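Local coordinates for CADD-like protein of unknown function (Nostoc punctiforme, PDB 3B5O) that is of unknown function but resembles the all-helical protein CADD, belongs to a family grouped with the haem-oxygenase-like proteins and is probably an oxidoreductase, at residues His6-Leu11 with Gly205-Gly210; Glu26-Gln31 with Trp221-Ala226; Asn72-Glu77 with Thr193-Tyr198. All blocks are in the same frame, centred on the assembly; numbering follows the deposited sequence. Where two conformers were deposited one is given.

Interaction 1 (His6-Leu11 with Gly205-Gly210)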
ATOM      1  N   HIS A   6     -18.741  13.242  -0.274  1.00 21.51           N
ATOM      2  CA  HIS A   6     -19.202  12.620   0.968  1.00 21.58           C
ATOM      3  C   HIS A   6     -18.756  11.154   1.048  1.00 20.08           C
ATOM      4  O   HIS A   6     -18.325  10.679   2.098  1.00 20.57           O
ATOM      5  CB  HIS A   6     -20.739  12.686   1.123  1.00 22.76           C
ATOM      6  CG  HIS A   6     -21.284  14.067   1.343  1.00 29.46           C
ATOM      7  ND1 HIS A   6     -20.552  15.084   1.915  1.00 30.45           N
ATOM      8  CD2 HIS A   6     -22.513  14.581   1.090  1.00 33.98           C
ATOM      9  CE1 HIS A   6     -21.301  16.175   1.989  1.00 33.95           C
ATOM     10  NE2 HIS A   6     -22.494  15.894   1.496  1.00 36.35           N
ATOM     11  N   LEU A   7     -18.894  10.431  -0.058  1.00 19.96           N
ATOM     12  CA  LEU A   7     -18.500   9.021  -0.096  1.00 18.49           C
ATOM     13  C   LEU A   7     -17.011   8.840   0.190  1.00 17.83           C
ATOM     14  O   LEU A   7     -16.634   8.013   1.014  1.00 17.37           O
ATOM     15  CB  LEU A   7     -18.855   8.391  -1.444  1.00 19.03           C
ATOM     16  CG  LEU A   7     -18.449   6.926  -1.601  1.00 17.90           C
ATOM     17  CD1 LEU A   7     -19.130   6.018  -0.575  1.00 22.47           C
ATOM     18  CD2 LEU A   7     -18.738   6.436  -3.024  1.00 20.46           C
ATOM     19  N   THR A   8     -16.165   9.622  -0.471  1.00 17.86           N
ATOM     20  CA  THR A   8     -14.713   9.452  -0.254  1.00 17.99           C
ATOM     21  C   THR A   8     -14.298   9.857   1.169  1.00 19.70           C
ATOM     22  O   THR A   8     -13.452   9.200   1.791  1.00 19.86           O
ATOM     23  CB  THR A   8     -13.879  10.183  -1.311  1.00 18.72           C
ATOM     24  OG1 THR A   8     -14.184  11.592  -1.293  1.00 20.40           O
ATOM     25  CG2 THR A   8     -14.159   9.609  -2.691  1.00 21.23           C
ATOM     26  N   LYS A   9     -14.904  10.914   1.721  1.00 19.49           N
ATOM     27  CA  LYS A   9     -14.638  11.263   3.108  1.00 19.00           C
ATOM     28  C   LYS A   9     -15.032  10.120   4.021  1.00 17.98           C
ATOM     29  O   LYS A   9     -14.290   9.761   4.928  1.00 18.85           O
ATOM     30  CB  LYS A   9     -15.390  12.549   3.508  1.00 21.42           C
ATOM     31  CG  LYS A   9     -15.136  12.985   4.946  1.00 25.62           C
ATOM     32  CD  LYS A   9     -13.657  13.195   5.236  1.00 30.36           C
ATOM     33  CE  LYS A   9     -13.449  13.986   6.515  1.00 34.00           C
ATOM     34  N   GLN A  10     -16.213   9.551   3.792  1.00 17.88           N
ATOM     35  CA  GLN A  10     -16.684   8.423   4.574  1.00 16.99           C
ATOM     36  C   GLN A  10     -15.706   7.236   4.555  1.00 18.17           C
ATOM     37  O   GLN A  10     -15.417   6.628   5.585  1.00 18.18           O
ATOM     38  CB  GLN A  10     -18.051   7.981   4.060  1.00 18.68           C
ATOM     39  CG  GLN A  10     -18.599   6.689   4.621  1.00 17.82           C
ATOM     40  CD  GLN A  10     -18.896   6.734   6.093  1.00 19.21           C
ATOM     41  OE1 GLN A  10     -19.328   7.770   6.618  1.00 22.64           O
ATOM     42  NE2 GLN A  10     -18.688   5.611   6.776  1.00 20.25           N
ATOM     43  N   LEU A  11     -15.237   6.899   3.356  1.00 17.34           N
ATOM     44  CA  LEU A  11     -14.316   5.769   3.200  1.00 15.80           C
ATOM     45  C   LEU A  11     -12.992   6.033   3.906  1.00 16.67           C
ATOM     46  O   LEU A  11     -12.423   5.134   4.528  1.00 16.64           O
ATOM     47  CB  LEU A  11     -14.122   5.465   1.724  1.00 15.23           C
ATOM     48  CG  LEU A  11     -15.386   4.945   1.019  1.00 15.05           C
ATOM     49  CD1 LEU A  11     -15.213   4.937  -0.515  1.00 17.55           C
ATOM     50  CD2 LEU A  11     -15.792   3.556   1.496  1.00 16.83           C
ATOM     51  N   GLY A 205     -22.003   2.344  -4.770  1.00 21.48           N
ATOM     52  CA  GLY A 205     -21.938   1.138  -3.970  1.00 20.59           C
ATOM     53  C   GLY A 205     -20.812   0.212  -4.411  1.00 19.42           C
ATOM     54  O   GLY A 205     -20.181  -0.438  -3.580  1.00 21.09           O
ATOM     55  N   GLU A 206     -20.594   0.145  -5.717  1.00 19.72           N
ATOM     56  CA  GLU A 206     -19.525  -0.711  -6.265  1.00 18.52           C
ATOM     57  C   GLU A 206     -18.157  -0.114  -5.945  1.00 15.39           C
ATOM     58  O   GLU A 206     -17.226  -0.831  -5.576  1.00 16.03           O
ATOM     59  CB  GLU A 206     -19.689  -0.916  -7.780  1.00 21.69           C
ATOM     60  CG  GLU A 206     -20.740  -1.964  -8.112  1.00 29.63           C
ATOM     61  CD  GLU A 206     -20.302  -3.350  -7.653  1.00 38.80           C
ATOM     62  OE1 GLU A 206     -19.424  -3.938  -8.314  1.00 39.92           O
ATOM     63  OE2 GLU A 206     -20.796  -3.834  -6.605  1.00 47.50           O
ATOM     64  N   PHE A 207     -18.049   1.202  -6.027  1.00 16.46           N
ATOM     65  CA  PHE A 207     -16.813   1.900  -5.643  1.00 15.28           C
ATOM     66  C   PHE A 207     -16.503   1.617  -4.162  1.00 14.64           C
ATOM     67  O   PHE A 207     -15.377   1.264  -3.793  1.00 13.85           O
ATOM     68  CB  PHE A 207     -16.962   3.391  -5.915  1.00 16.47           C
ATOM     69  CG  PHE A 207     -15.735   4.204  -5.627  1.00 15.17           C
ATOM     70  CD1 PHE A 207     -15.498   4.700  -4.346  1.00 15.61           C
ATOM     71  CD2 PHE A 207     -14.820   4.489  -6.623  1.00 15.07           C
ATOM     72  CE1 PHE A 207     -14.388   5.460  -4.071  1.00 15.55           C
ATOM     73  CE2 PHE A 207     -13.712   5.258  -6.352  1.00 15.98           C
ATOM     74  CZ  PHE A 207     -13.504   5.759  -5.077  1.00 16.57           C
ATOM     75  N   ALA A 208     -17.514   1.752  -3.302  1.00 14.54           N
ATOM     76  CA  ALA A 208     -17.339   1.461  -1.874  1.00 14.61           C
ATOM     77  C   ALA A 208     -16.954   0.003  -1.639  1.00 14.08           C
ATOM     78  O   ALA A 208     -16.109  -0.288  -0.799  1.00 14.70           O
ATOM     79  CB  ALA A 208     -18.628   1.818  -1.084  1.00 16.44           C
ATOM     80  N   ALA A 209     -17.596  -0.913  -2.353  1.00 14.26           N
ATOM     81  CA  ALA A 209     -17.294  -2.329  -2.221  1.00 13.98           C
ATOM     82  C   ALA A 209     -15.836  -2.642  -2.598  1.00 13.61           C
ATOM     83  O   ALA A 209     -15.168  -3.432  -1.922  1.00 13.82           O
ATOM     84  CB  ALA A 209     -18.254  -3.173  -3.052  1.00 15.11           C
ATOM     85  N   GLY A 210     -15.339  -2.002  -3.642  1.00 13.09           N
ATOM     86  CA  GLY A 210     -13.959  -2.228  -4.059  1.00 13.35           C
ATOM     87  C   GLY A 210     -12.999  -1.703  -3.011  1.00 11.73           C
ATOM     88  O   GLY A 210     -11.974  -2.320  -2.705  1.00 12.55           O
TER

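Interaction 2 (Glu26-Gln31 with Trp221-Ala226)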
ATOM      1  N   GLU A  26      -2.013   0.047  16.959  0.50 16.92           N
ATOM      2  CA  GLU A  26      -2.650  -1.272  17.006  0.50 17.78           C
ATOM      3  C   GLU A  26      -2.296  -2.195  15.844  0.50 16.07           C
ATOM      4  O   GLU A  26      -2.709  -3.352  15.837  0.50 15.92           O
ATOM      5  CB  GLU A  26      -4.172  -1.153  17.106  0.50 18.18           C
ATOM      6  CG  GLU A  26      -4.660  -0.699  18.461  0.50 19.62           C
ATOM      7  CD  GLU A  26      -6.168  -0.551  18.510  0.50 22.37           C
ATOM      8  OE1 GLU A  26      -6.693   0.455  17.978  0.50 26.13           O
ATOM      9  OE2 GLU A  26      -6.816  -1.442  19.091  0.50 28.20           O
ATOM     10  N   ASN A  27      -1.496  -1.720  14.898  1.00 14.80           N
ATOM     11  CA  ASN A  27      -1.036  -2.603  13.817  1.00 14.38           C
ATOM     12  C   ASN A  27      -0.411  -3.862  14.424  1.00 13.09           C
ATOM     13  O   ASN A  27       0.297  -3.769  15.426  1.00 14.20           O
ATOM     14  CB  ASN A  27      -0.089  -1.844  12.897  1.00 14.72           C
ATOM     15  CG  ASN A  27       0.657  -2.746  11.952  1.00 14.02           C
ATOM     16  OD1 ASN A  27       1.637  -3.364  12.347  1.00 15.20           O
ATOM     17  ND2 ASN A  27       0.229  -2.787  10.687  1.00 14.35           N
ATOM     18  N   PRO A  28      -0.677  -5.046  13.849  1.00 14.47           N
ATOM     19  CA  PRO A  28      -0.209  -6.265  14.484  1.00 15.29           C
ATOM     20  C   PRO A  28       1.304  -6.462  14.533  1.00 14.34           C
ATOM     21  O   PRO A  28       1.771  -7.155  15.429  1.00 15.81           O
ATOM     22  CB  PRO A  28      -0.894  -7.374  13.684  1.00 16.95           C
ATOM     23  CG  PRO A  28      -1.195  -6.777  12.399  1.00 16.71           C
ATOM     24  CD  PRO A  28      -1.529  -5.344  12.680  1.00 14.83           C
ATOM     25  N   VAL A  29       2.044  -5.891  13.590  1.00 12.84           N
ATOM     26  CA  VAL A  29       3.492  -5.910  13.677  1.00 13.99           C
ATOM     27  C   VAL A  29       3.951  -4.973  14.792  1.00 14.73           C
ATOM     28  O   VAL A  29       4.804  -5.332  15.605  1.00 15.52           O
ATOM     29  CB  VAL A  29       4.155  -5.611  12.318  1.00 14.23           C
ATOM     30  CG1 VAL A  29       5.669  -5.538  12.498  1.00 14.99           C
ATOM     31  CG2 VAL A  29       3.763  -6.703  11.278  1.00 15.45           C
ATOM     32  N   VAL A  30       3.388  -3.767  14.855  1.00 14.48           N
ATOM     33  CA  VAL A  30       3.702  -2.849  15.974  1.00 15.07           C
ATOM     34  C   VAL A  30       3.455  -3.551  17.317  1.00 16.13           C
ATOM     35  O   VAL A  30       4.264  -3.440  18.247  1.00 17.43           O
ATOM     36  CB  VAL A  30       2.899  -1.539  15.884  1.00 15.89           C
ATOM     37  CG1 VAL A  30       3.061  -0.712  17.187  1.00 16.84           C
ATOM     38  CG2 VAL A  30       3.356  -0.738  14.648  1.00 17.86           C
ATOM     39  N   GLN A  31       2.366  -4.311  17.404  1.00 14.94           N
ATOM     40  CA  GLN A  31       1.988  -4.987  18.656  1.00 17.17           C
ATOM     41  C   GLN A  31       2.952  -6.084  19.081  1.00 18.01           C
ATOM     42  O   GLN A  31       2.926  -6.496  20.250  1.00 22.34           O
ATOM     43  CB  GLN A  31       0.558  -5.534  18.573  1.00 19.90           C
ATOM     44  CG  GLN A  31      -0.481  -4.428  18.574  1.00 20.95           C
ATOM     45  CD  GLN A  31      -0.846  -3.984  19.975  1.00 24.73           C
ATOM     46  OE1 GLN A  31      -1.148  -4.822  20.835  1.00 29.65           O
ATOM     47  NE2 GLN A  31      -0.828  -2.675  20.214  1.00 30.61           N
ATOM     48  N   TRP A 221      -3.463  -9.320   5.352  1.00 11.44           N
ATOM     49  CA  TRP A 221      -2.038  -9.518   5.073  1.00 10.88           C
ATOM     50  C   TRP A 221      -1.158  -9.088   6.224  1.00 11.31           C
ATOM     51  O   TRP A 221      -0.276  -9.837   6.646  1.00 12.45           O
ATOM     52  CB  TRP A 221      -1.662  -8.788   3.797  1.00 11.31           C
ATOM     53  CG  TRP A 221      -0.230  -8.785   3.413  1.00 11.33           C
ATOM     54  CD1 TRP A 221       0.549  -9.852   3.109  1.00 12.33           C
ATOM     55  CD2 TRP A 221       0.553  -7.616   3.172  1.00 12.18           C
ATOM     56  NE1 TRP A 221       1.797  -9.425   2.744  1.00 13.17           N
ATOM     57  CE2 TRP A 221       1.821  -8.054   2.740  1.00 13.57           C
ATOM     58  CE3 TRP A 221       0.299  -6.239   3.266  1.00 14.41           C
ATOM     59  CZ2 TRP A 221       2.825  -7.165   2.373  1.00 15.12           C
ATOM     60  CZ3 TRP A 221       1.286  -5.355   2.921  1.00 15.92           C
ATOM     61  CH2 TRP A 221       2.552  -5.825   2.480  1.00 15.69           C
ATOM     62  N   TRP A 222      -1.391  -7.900   6.752  1.00 11.22           N
ATOM     63  CA  TRP A 222      -0.587  -7.449   7.893  1.00 11.08           C
ATOM     64  C   TRP A 222      -0.693  -8.424   9.068  1.00 11.73           C
ATOM     65  O   TRP A 222       0.291  -8.716   9.729  1.00 12.73           O
ATOM     66  CB  TRP A 222      -1.017  -6.038   8.325  1.00 13.12           C
ATOM     67  CG  TRP A 222      -0.389  -4.954   7.509  1.00 12.90           C
ATOM     68  CD1 TRP A 222      -0.959  -4.217   6.513  1.00 13.51           C
ATOM     69  CD2 TRP A 222       0.968  -4.531   7.590  1.00 13.79           C
ATOM     70  NE1 TRP A 222      -0.046  -3.338   5.978  1.00 15.23           N
ATOM     71  CE2 TRP A 222       1.150  -3.518   6.627  1.00 15.26           C
ATOM     72  CE3 TRP A 222       2.053  -4.908   8.397  1.00 15.70           C
ATOM     73  CZ2 TRP A 222       2.359  -2.875   6.460  1.00 18.25           C
ATOM     74  CZ3 TRP A 222       3.249  -4.270   8.217  1.00 19.87           C
ATOM     75  CH2 TRP A 222       3.395  -3.273   7.261  1.00 19.61           C
ATOM     76  N   GLN A 223      -1.905  -8.908   9.328  1.00 12.01           N
ATOM     77  CA  GLN A 223      -2.130  -9.855  10.413  1.00 13.50           C
ATOM     78  C   GLN A 223      -1.380 -11.159  10.154  1.00 12.86           C
ATOM     79  O   GLN A 223      -0.716 -11.711  11.041  1.00 14.22           O
ATOM     80  CB  GLN A 223      -3.625 -10.096  10.597  1.00 13.98           C
ATOM     81  CG  GLN A 223      -4.350  -8.844  11.056  1.00 16.17           C
ATOM     82  CD  GLN A 223      -5.849  -8.961  11.061  1.00 18.56           C
ATOM     83  OE1 GLN A 223      -6.442  -9.676  10.249  1.00 20.90           O
ATOM     84  NE2 GLN A 223      -6.488  -8.225  11.995  1.00 22.73           N
ATOM     85  N   GLU A 224      -1.443 -11.639   8.915  1.00 12.98           N
ATOM     86  CA  GLU A 224      -0.819 -12.909   8.591  1.00 14.14           C
ATOM     87  C   GLU A 224       0.686 -12.790   8.567  1.00 13.84           C
ATOM     88  O   GLU A 224       1.403 -13.734   8.963  1.00 15.10           O
ATOM     89  CB  GLU A 224      -1.326 -13.419   7.233  1.00 15.20           C
ATOM     90  CG  GLU A 224      -2.755 -13.843   7.269  1.00 16.05           C
ATOM     91  CD  GLU A 224      -3.369 -14.068   5.898  1.00 17.83           C
ATOM     92  OE1 GLU A 224      -2.709 -13.763   4.905  1.00 21.97           O
ATOM     93  OE2 GLU A 224      -4.501 -14.549   5.862  1.00 24.59           O
ATOM     94  N   LEU A 225       1.175 -11.649   8.115  0.50 13.13           N
ATOM     95  CA  LEU A 225       2.608 -11.400   8.067  0.50 13.73           C
ATOM     96  C   LEU A 225       3.224 -11.250   9.470  0.50 14.43           C
ATOM     97  O   LEU A 225       4.385 -11.604   9.697  0.50 15.00           O
ATOM     98  CB  LEU A 225       2.854 -10.169   7.211  0.50 13.73           C
ATOM     99  CG  LEU A 225       4.292  -9.783   6.958  0.50 13.83           C
ATOM    100  CD1 LEU A 225       4.992 -10.849   6.143  0.50 14.44           C
ATOM    101  CD2 LEU A 225       4.345  -8.471   6.215  0.50 14.09           C
ATOM    102  N   ALA A 226       2.462 -10.702  10.409  1.00 13.58           N
ATOM    103  CA  ALA A 226       2.899 -10.684  11.807  1.00 13.95           C
ATOM    104  C   ALA A 226       3.044 -12.110  12.377  1.00 14.80           C
ATOM    105  O   ALA A 226       4.021 -12.413  13.072  1.00 16.57           O
ATOM    106  CB  ALA A 226       1.932  -9.853  12.663  1.00 15.47           C
TER

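Interaction 3 (Asn72-Glu77 with Thr193-Tyr198)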
ATOM      1  N   ASN A  72     -11.381   8.945 -19.349  1.00 21.63           N
ATOM      2  CA  ASN A  72     -10.069   9.329 -19.845  1.00 23.20           C
ATOM      3  C   ASN A  72      -9.255  10.156 -18.863  1.00 22.12           C
ATOM      4  O   ASN A  72      -8.035   9.958 -18.731  1.00 22.99           O
ATOM      5  CB  ASN A  72     -10.235  10.061 -21.190  1.00 25.95           C
ATOM      6  CG  ASN A  72     -10.819   9.169 -22.250  1.00 31.56           C
ATOM      7  OD1 ASN A  72     -10.391   8.029 -22.427  1.00 37.10           O
ATOM      8  ND2 ASN A  72     -11.803   9.682 -22.976  1.00 39.12           N
ATOM      9  N   GLY A  73      -9.914  11.069 -18.157  1.00 21.70           N
ATOM     10  CA  GLY A  73      -9.241  11.868 -17.145  1.00 20.71           C
ATOM     11  C   GLY A  73      -8.660  11.027 -16.020  1.00 20.35           C
ATOM     12  O   GLY A  73      -7.620  11.367 -15.457  1.00 20.51           O
ATOM     13  N   VAL A  74      -9.365   9.956 -15.678  1.00 19.74           N
ATOM     14  CA  VAL A  74      -8.900   9.032 -14.641  1.00 18.01           C
ATOM     15  C   VAL A  74      -7.695   8.243 -15.152  1.00 17.43           C
ATOM     16  O   VAL A  74      -6.692   8.103 -14.448  1.00 17.95           O
ATOM     17  CB  VAL A  74     -10.021   8.062 -14.225  1.00 17.18           C
ATOM     18  CG1 VAL A  74      -9.501   7.019 -13.214  1.00 17.89           C
ATOM     19  CG2 VAL A  74     -11.215   8.824 -13.629  1.00 19.84           C
ATOM     20  N   ALA A  75      -7.774   7.749 -16.382  1.00 17.71           N
ATOM     21  CA  ALA A  75      -6.632   7.059 -16.984  1.00 18.11           C
ATOM     22  C   ALA A  75      -5.409   7.968 -16.985  1.00 17.98           C
ATOM     23  O   ALA A  75      -4.297   7.522 -16.741  1.00 18.76           O
ATOM     24  CB  ALA A  75      -6.966   6.563 -18.387  1.00 18.74           C
ATOM     25  N   GLN A  76      -5.603   9.257 -17.276  0.50 19.16           N
ATOM     26  CA  GLN A  76      -4.482  10.182 -17.288  0.50 20.29           C
ATOM     27  C   GLN A  76      -3.879  10.346 -15.895  0.50 19.13           C
ATOM     28  O   GLN A  76      -2.661  10.322 -15.740  0.50 19.10           O
ATOM     29  CB  GLN A  76      -4.905  11.553 -17.840  0.50 21.47           C
ATOM     30  CG  GLN A  76      -3.768  12.568 -17.893  0.50 22.54           C
ATOM     31  CD  GLN A  76      -2.598  12.080 -18.722  0.50 28.20           C
ATOM     32  OE1 GLN A  76      -2.778  11.624 -19.849  0.50 33.90           O
ATOM     33  NE2 GLN A  76      -1.394  12.146 -18.161  0.50 33.94           N
ATOM     34  N   GLU A  77      -4.727  10.512 -14.881  1.00 19.50           N
ATOM     35  CA  GLU A  77      -4.248  10.639 -13.504  1.00 20.35           C
ATOM     36  C   GLU A  77      -3.479   9.376 -13.091  1.00 18.99           C
ATOM     37  O   GLU A  77      -2.433   9.452 -12.464  1.00 20.27           O
ATOM     38  CB  GLU A  77      -5.397  10.865 -12.535  1.00 21.43           C
ATOM     39  CG  GLU A  77      -4.973  11.152 -11.110  1.00 29.14           C
ATOM     40  CD  GLU A  77      -4.289  12.515 -10.933  1.00 36.49           C
ATOM     41  OE1 GLU A  77      -4.464  13.394 -11.796  1.00 38.77           O
ATOM     42  OE2 GLU A  77      -3.574  12.692  -9.922  1.00 44.21           O
ATOM     43  N   THR A 193     -10.812  13.763  -7.685  1.00 25.85           N
ATOM     44  CA  THR A 193     -11.443  14.737  -8.571  1.00 27.58           C
ATOM     45  C   THR A 193     -11.613  14.182  -9.974  1.00 26.20           C
ATOM     46  O   THR A 193     -12.627  14.454 -10.619  1.00 26.89           O
ATOM     47  CB  THR A 193     -10.697  16.083  -8.598  1.00 31.06           C
ATOM     48  OG1 THR A 193      -9.378  15.908  -9.103  1.00 37.61           O
ATOM     49  CG2 THR A 193     -10.604  16.654  -7.211  1.00 32.28           C
ATOM     50  N   SER A 194     -10.668  13.351 -10.433  1.00 25.23           N
ATOM     51  CA  SER A 194     -10.814  12.762 -11.756  1.00 24.99           C
ATOM     52  C   SER A 194     -11.966  11.770 -11.803  1.00 22.77           C
ATOM     53  O   SER A 194     -12.740  11.765 -12.747  1.00 25.11           O
ATOM     54  CB  SER A 194      -9.500  12.152 -12.255  1.00 25.77           C
ATOM     55  OG  SER A 194      -9.164  10.957 -11.590  1.00 24.51           O
ATOM     56  N   VAL A 195     -12.085  10.913 -10.785  1.00 20.52           N
ATOM     57  CA  VAL A 195     -13.156   9.935 -10.760  1.00 19.46           C
ATOM     58  C   VAL A 195     -14.522  10.627 -10.657  1.00 21.43           C
ATOM     59  O   VAL A 195     -15.492  10.187 -11.270  1.00 21.37           O
ATOM     60  CB  VAL A 195     -12.973   8.907  -9.612  1.00 18.25           C
ATOM     61  CG1 VAL A 195     -14.215   8.038  -9.451  1.00 20.28           C
ATOM     62  CG2 VAL A 195     -11.726   8.043  -9.851  1.00 19.40           C
ATOM     63  N   ALA A 196     -14.559  11.724  -9.900  1.00 23.37           N
ATOM     64  CA  ALA A 196     -15.809  12.487  -9.715  1.00 24.62           C
ATOM     65  C   ALA A 196     -16.433  12.918 -11.040  1.00 25.77           C
ATOM     66  O   ALA A 196     -17.669  13.030 -11.155  1.00 26.56           O
ATOM     67  CB  ALA A 196     -15.546  13.702  -8.842  1.00 25.52           C
ATOM     68  N   ALA A 197     -15.592  13.158 -12.038  1.00 26.20           N
ATOM     69  CA  ALA A 197     -16.067  13.588 -13.368  1.00 26.67           C
ATOM     70  C   ALA A 197     -16.842  12.521 -14.155  1.00 26.23           C
ATOM     71  O   ALA A 197     -17.591  12.851 -15.086  1.00 28.52           O
ATOM     72  CB  ALA A 197     -14.899  14.093 -14.183  1.00 27.14           C
ATOM     73  N   TYR A 198     -16.663  11.244 -13.810  1.00 23.18           N
ATOM     74  CA  TYR A 198     -17.264  10.140 -14.549  1.00 22.45           C
ATOM     75  C   TYR A 198     -18.226   9.262 -13.772  1.00 22.23           C
ATOM     76  O   TYR A 198     -19.151   8.693 -14.342  1.00 23.69           O
ATOM     77  CB  TYR A 198     -16.157   9.234 -15.112  1.00 22.31           C
ATOM     78  CG  TYR A 198     -15.214   9.935 -16.041  1.00 21.52           C
ATOM     79  CD1 TYR A 198     -15.562  10.158 -17.373  1.00 23.02           C
ATOM     80  CD2 TYR A 198     -13.992  10.422 -15.594  1.00 22.06           C
ATOM     81  CE1 TYR A 198     -14.712  10.796 -18.222  1.00 22.76           C
ATOM     82  CE2 TYR A 198     -13.136  11.074 -16.433  1.00 24.02           C
ATOM     83  CZ  TYR A 198     -13.503  11.272 -17.754  1.00 24.06           C
ATOM     84  OH  TYR A 198     -12.633  11.913 -18.598  1.00 25.61           O
TER
HETATM   85  O   HOH W   1     -13.270  12.198 -21.184  1.00 39.90           O

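Interaction 1 (His6-Leu11 with Gly205-Gly210)
L11 lays its CD1 methyl against one edge of the F207 ring, close to the ring plane, with CD1 3.7 Å from F207 CE1 and 3.8 Å from F207 CD1. Its other methyl, CD2, turns to the neighbouring residue and lies 4.2 Å from A208 CB, which makes L11 a fork straddling two consecutive side chains of the facing helix. L7, one turn earlier, repeats the division: CD2 approaches F207 CD1 obliquely at 3.9 Å, while CD1 sits 4.3 Å from A208 CB. Both leucines therefore converge on the same pair of residues, and F207 CD1 is shared between them. The ring reaches them because its CG is anti to the backbone N (chi1 -177°), extending the side chain across the gap. That gap is wide, 11.1 Å between the axes of the two short segments, with their N-to-C directions only 20° apart. Here helices 2-18 and 204-230 run side by side and nearly parallel, a local geometry in keeping with the helical bundle of haem-oxygenase-like proteins. At this separation the long side chains span most of the space, and the CA atoms of L11 and A208, the nearest pair, remain 7.3 Å apart. T8 adds its methyl CG2 at 4.4 Å from F207 CE1, and its hydroxyl OG1 is occupied within its own helix by N5 O. F4, from the same helix as T8, meets F207 edge-to-face, and Y143 of helix 135-163 touches T8. L11 also packs on F211, one turn beyond F207.

Interaction 2 (Glu26-Gln31 with Trp221-Ala226)
N27 places ND2 over one face of the W222 indole, 3.6 Å from W222 CE3, with amide and ring planes 78° apart. V29 meets the same ring differently: CG2 comes in at the edge, in the ring plane, 3.8 Å from W222 CE3, and is also 3.9 Å from A226 CB. Between the two residues P28 presses on the helix backbone, its CG 3.6 Å from W222 O, while its CB lies 3.9 Å from A226 CB. The CA atoms of V29 and A226 are 5.2 Å apart, and the A226 methyl points toward the loop.

With CG opposite the backbone N (chi1 167°), N27 sends its amide over the indole, and a second layer of bonds holds it there. N27 ND2 donates to A21 O, and N27 OD1 takes V30 N on a lone pair, 3.1 Å away at an N-H...O angle of 163°, an Asx motif; V29 N adds a weak bond to the same oxygen. On the opposite face of the indole lies W221 CZ3. Farther out, L155 and L159 of helix 135-163 cover N27 and V29. The contact across the two segments is thus apolar packing and amide-over-ring approach, with the buried amide's polar atoms satisfied from its own side of the interface.

Interaction 3 (Asn72-Glu77 with Thr193-Tyr198)
V74 enters the facing segment through its gamma methyls, and its atoms share S194, V195 and Y198 among them. CB stands 4.0 Å from S194 OG. CG1 grazes V195 CG2 at 4.2 Å. CG2, anti to its own carbonyl carbon, goes deepest: it lies 3.4 Å from S194 O, 3.9 Å from V195 CG2 and 3.8 Å from Y198 CD2, so one methyl fills the angle between the S194 carbonyl and the tyrosine ring. S194 O also accepts A197 N, and S194 OG bonds to L191 O.

Y198 supplies the polar part. With CG beside its backbone N (chi1 -60°), the ring extends to the start of helix 72-85, where G73 N donates to Y198 OH over 2.9 Å in a nearly straight bond of 166°. The hydroxyl has a second partner in water 1, which lies in the ring plane at its edge, 2.7 Å from Y198 OH, and which N72 ND2 reaches through a weak bond. G73 lacks a side chain just where a CB would point toward the facing segment. W71 stacks on the Y198 ring, and L139 of helix 135-163 touches both V74 and V195. A hydroxyl from a residue far along the chain thus serves a first-turn amide, while valines fill the seam beside it: the arrangement joins the first turn of helix 72-85 to the segment 193-198, at one extremity of a helical bundle.

Interactions 1 and 2 use the same long helix, 204-230, near its beginning and farther along it; their centres are 25 Å apart and their nearest atoms about 14 Å. Interaction 3 adjoins interaction 1, with centres 16 Å apart and direct packing of F207 CE2 on V195 CG1 at 4.2 Å. F4 bridges the two, meeting F207 edge-to-face and touching V195 and A196. Interactions 2 and 3 lie on opposite sides of the chain's centre, about 34 Å between centres. Helix 135-163 runs beside all three, touching T8, V29 and V74. Interactions 1 and 2 are packing contacts, while interaction 3 adds a hydrogen bond and a water.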